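Local atomic coordinates of cadherin-23 (PDB entry 5UZ8), a protein that probably mediates calcium-dependent adhesion in the inner ear, where its extracellular cadherin repeats contribute to the mechanotransduction that underlies hearing. Residues Phe223-Glu234 with Gly307-Val318. Residues are numbered along the deposited sequence; the frame is centred on the assembly and turned at random. Where two conformers were deposited one is given.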
# COMPACT_ATOMS: atom_id res chain seq x y z
N PHE A 223 -30.39 3.53 -28.39
CA PHE A 223 -30.33 3.15 -29.80
C PHE A 223 -29.35 4.04 -30.60
O PHE A 223 -29.03 5.18 -30.22
CB PHE A 223 -31.72 3.21 -30.40
CG PHE A 223 -32.68 2.22 -29.80
CD1 PHE A 223 -32.82 0.95 -30.34
CD2 PHE A 223 -33.46 2.55 -28.71
CE1 PHE A 223 -33.72 0.03 -29.82
CE2 PHE A 223 -34.37 1.64 -28.16
CZ PHE A 223 -34.49 0.38 -28.71
N SER A 224 -28.90 3.53 -31.74
CA SER A 224 -27.88 4.21 -32.55
C SER A 224 -28.35 5.50 -33.21
O SER A 224 -27.55 6.40 -33.47
CB SER A 224 -27.38 3.27 -33.64
OG SER A 224 -28.42 2.96 -34.54
N LYS A 225 -29.66 5.60 -33.48
CA LYS A 225 -30.23 6.81 -34.04
C LYS A 225 -31.69 6.94 -33.61
O LYS A 225 -32.27 5.98 -33.14
CB LYS A 225 -30.09 6.77 -35.57
CG LYS A 225 -30.77 5.60 -36.24
CD LYS A 225 -30.47 5.54 -37.72
CE LYS A 225 -31.08 4.30 -38.33
NZ LYS A 225 -31.01 4.30 -39.81
N PRO A 226 -32.27 8.14 -33.75
CA PRO A 226 -33.61 8.38 -33.27
C PRO A 226 -34.75 7.92 -34.18
O PRO A 226 -35.91 7.96 -33.75
CB PRO A 226 -33.64 9.91 -33.08
CG PRO A 226 -32.71 10.42 -34.15
CD PRO A 226 -31.61 9.39 -34.20
N GLN A 227 -34.45 7.52 -35.42
CA GLN A 227 -35.50 7.18 -36.40
C GLN A 227 -35.01 6.07 -37.32
O GLN A 227 -33.98 6.21 -37.99
CB GLN A 227 -35.93 8.42 -37.20
CG GLN A 227 -37.07 8.20 -38.20
CD GLN A 227 -38.43 7.97 -37.54
OE1 GLN A 227 -39.02 8.89 -36.95
NE2 GLN A 227 -38.95 6.75 -37.65
N PHE A 228 -35.70 4.94 -37.28
CA PHE A 228 -35.46 3.86 -38.22
C PHE A 228 -36.68 3.83 -39.12
O PHE A 228 -37.76 4.25 -38.71
CB PHE A 228 -35.35 2.53 -37.51
CG PHE A 228 -34.12 2.40 -36.67
CD1 PHE A 228 -34.04 3.03 -35.44
CD2 PHE A 228 -33.03 1.67 -37.11
CE1 PHE A 228 -32.91 2.91 -34.65
CE2 PHE A 228 -31.87 1.58 -36.34
CZ PHE A 228 -31.82 2.19 -35.11
N SER A 229 -36.49 3.31 -40.33
CA SER A 229 -37.59 3.20 -41.30
C SER A 229 -37.49 1.87 -42.02
O SER A 229 -36.40 1.43 -42.37
CB SER A 229 -37.53 4.34 -42.32
OG SER A 229 -36.28 4.35 -42.99
N THR A 230 -38.64 1.23 -42.23
CA THR A 230 -38.68 -0.03 -42.97
C THR A 230 -40.01 -0.17 -43.70
O THR A 230 -40.92 0.65 -43.53
CB THR A 230 -38.46 -1.24 -42.03
OG1 THR A 230 -38.31 -2.43 -42.84
CG2 THR A 230 -39.62 -1.41 -41.08
N SER A 231 -40.08 -1.21 -44.53
CA SER A 231 -41.27 -1.46 -45.34
C SER A 231 -41.68 -2.89 -45.18
O SER A 231 -40.84 -3.78 -45.08
CB SER A 231 -41.02 -1.22 -46.83
OG SER A 231 -40.77 0.14 -47.10
N VAL A 232 -42.99 -3.11 -45.23
CA VAL A 232 -43.56 -4.43 -45.19
C VAL A 232 -44.47 -4.54 -46.41
O VAL A 232 -45.23 -3.60 -46.70
CB VAL A 232 -44.36 -4.59 -43.87
CG1 VAL A 232 -44.99 -5.96 -43.75
CG2 VAL A 232 -43.44 -4.35 -42.69
N TYR A 233 -44.45 -5.67 -47.10
CA TYR A 233 -45.43 -5.91 -48.17
C TYR A 233 -46.85 -5.99 -47.61
O TYR A 233 -47.06 -6.51 -46.53
CB TYR A 233 -45.11 -7.17 -48.98
CG TYR A 233 -43.92 -6.99 -49.90
CD1 TYR A 233 -44.03 -6.22 -51.06
CD2 TYR A 233 -42.69 -7.56 -49.59
CE1 TYR A 233 -42.92 -6.01 -51.88
CE2 TYR A 233 -41.59 -7.38 -50.43
CZ TYR A 233 -41.71 -6.60 -51.55
OH TYR A 233 -40.62 -6.43 -52.38
N GLU A 234 -47.81 -5.43 -48.34
CA GLU A 234 -49.24 -5.62 -48.07
C GLU A 234 -49.57 -7.12 -48.01
O GLU A 234 -48.90 -7.92 -48.68
CB GLU A 234 -50.09 -4.96 -49.17
CG GLU A 234 -49.83 -5.49 -50.58
CD GLU A 234 -50.65 -4.81 -51.68
OE1 GLU A 234 -50.43 -5.16 -52.87
OE2 GLU A 234 -51.47 -3.91 -51.38
N GLY A 307 -34.58 3.64 -22.80
CA GLY A 307 -34.24 4.45 -23.93
C GLY A 307 -35.21 4.07 -25.05
O GLY A 307 -35.75 2.96 -25.06
N THR A 308 -35.45 5.00 -25.96
CA THR A 308 -36.37 4.75 -27.06
C THR A 308 -35.78 5.16 -28.41
O THR A 308 -34.77 5.86 -28.51
CB THR A 308 -37.72 5.50 -26.93
OG1 THR A 308 -37.50 6.91 -26.87
CG2 THR A 308 -38.50 5.05 -25.70
N THR A 309 -36.43 4.66 -29.45
CA THR A 309 -36.25 5.17 -30.79
C THR A 309 -37.58 5.01 -31.51
O THR A 309 -38.50 4.35 -31.00
CB THR A 309 -35.12 4.44 -31.51
OG1 THR A 309 -34.90 5.06 -32.78
CG2 THR A 309 -35.44 2.98 -31.71
N MET A 310 -37.70 5.68 -32.66
CA MET A 310 -38.91 5.59 -33.46
C MET A 310 -38.67 4.68 -34.65
O MET A 310 -37.55 4.59 -35.18
CB MET A 310 -39.36 7.00 -33.90
CG MET A 310 -39.74 7.92 -32.74
SD MET A 310 -40.89 7.16 -31.57
CE MET A 310 -40.95 8.33 -30.21
N LEU A 311 -39.73 3.98 -35.06
CA LEU A 311 -39.65 3.03 -36.17
C LEU A 311 -40.82 3.34 -37.12
O LEU A 311 -41.98 3.17 -36.74
CB LEU A 311 -39.74 1.59 -35.67
CG LEU A 311 -39.86 0.48 -36.74
CD1 LEU A 311 -38.67 0.47 -37.68
CD2 LEU A 311 -40.07 -0.90 -36.12
N LEU A 312 -40.49 3.86 -38.29
CA LEU A 312 -41.50 4.14 -39.31
C LEU A 312 -41.71 2.84 -40.10
O LEU A 312 -40.74 2.23 -40.54
CB LEU A 312 -41.04 5.24 -40.24
CG LEU A 312 -41.82 5.41 -41.54
CD1 LEU A 312 -43.34 5.56 -41.32
CD2 LEU A 312 -41.23 6.60 -42.30
N VAL A 313 -42.96 2.41 -40.24
CA VAL A 313 -43.27 1.25 -41.08
C VAL A 313 -44.25 1.65 -42.16
O VAL A 313 -45.35 2.12 -41.85
CB VAL A 313 -43.89 0.12 -40.27
CG1 VAL A 313 -44.11 -1.10 -41.16
CG2 VAL A 313 -43.02 -0.22 -39.07
N GLU A 314 -43.84 1.52 -43.42
CA GLU A 314 -44.73 1.77 -44.55
C GLU A 314 -45.09 0.44 -45.19
O GLU A 314 -44.36 -0.54 -45.06
CB GLU A 314 -44.10 2.74 -45.58
CG GLU A 314 -42.93 2.19 -46.39
CD GLU A 314 -42.64 3.01 -47.64
OE1 GLU A 314 -41.81 2.56 -48.47
OE2 GLU A 314 -43.24 4.10 -47.78
N VAL A 315 -46.24 0.40 -45.85
CA VAL A 315 -46.70 -0.84 -46.43
C VAL A 315 -46.60 -0.66 -47.94
O VAL A 315 -47.11 0.32 -48.47
CB VAL A 315 -48.14 -1.20 -46.01
CG1 VAL A 315 -48.56 -2.52 -46.63
CG2 VAL A 315 -48.27 -1.25 -44.49
N ILE A 316 -45.95 -1.59 -48.61
CA ILE A 316 -45.73 -1.44 -50.06
C ILE A 316 -46.56 -2.44 -50.85
O ILE A 316 -46.81 -3.57 -50.40
CB ILE A 316 -44.24 -1.50 -50.45
CG1 ILE A 316 -43.58 -2.78 -49.93
CG2 ILE A 316 -43.51 -0.27 -49.92
CD1 ILE A 316 -42.08 -2.84 -50.13
N ASP A 317 -46.96 -2.00 -52.04
CA ASP A 317 -47.75 -2.79 -52.96
C ASP A 317 -46.81 -3.88 -53.49
O ASP A 317 -45.61 -3.66 -53.64
CB ASP A 317 -48.32 -1.92 -54.11
CG ASP A 317 -49.23 -0.73 -53.60
OD1 ASP A 317 -48.70 0.27 -53.06
OD2 ASP A 317 -50.47 -0.76 -53.78
N VAL A 318 -47.34 -5.07 -53.77
CA VAL A 318 -46.48 -6.26 -53.98
C VAL A 318 -45.33 -6.10 -55.02
O VAL A 318 -45.56 -5.92 -56.22
CB VAL A 318 -47.34 -7.50 -54.30
CG1 VAL A 318 -46.46 -8.71 -54.65
CG2 VAL A 318 -48.26 -7.81 -53.11
O HOH W 1 -32.16 5.81 -27.51
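T309 sets its methyl CG2 over the centre of the F223 ring, 3.5 Å from the centroid, a CH-pi contact at one end of the parallel strand pair formed by 227-233 and 307-316. This pairing of an outermost strand with the last strand belongs to the Greek-key beta-sandwich of a cadherin repeat. Threonine suits the place because its two branches do different work: with chi1 at -174°, OG1 lies beside the carbonyl carbon and donates in plane to a lone pair of K225 O (2.8 Å), leaving CG2 for the ring. The tight side rests on buried V232, L311, V313 and V315, apolar chains suited to the interior; V232 CG2 meets V313 CG1 at 3.7 Å. F228 and T230 share this face but are less enclosed; T230 and V232 pack on V242, L311 on I243. On the looser face, polar Q227, S231 and E314 mix with apolar M310, L312 and I316, while S229 and Y233 carry hydroxyls suited to solvent. There S231 OG bonds E314 OE1 in one conformer of E314, and I316 CD1 lies over the Y233 ring. Beyond the strands, E234 OE1 accepts from V318 N at 3.2 Å, and an alanine replacing E234 would probably leave that amide without this acceptor and V318 freer to turn. F228 O is gripped twice, by L312 N at 2.8 Å and Q227 NE2 at 3.0 Å, the donors arriving from opposite faces of the carbonyl plane.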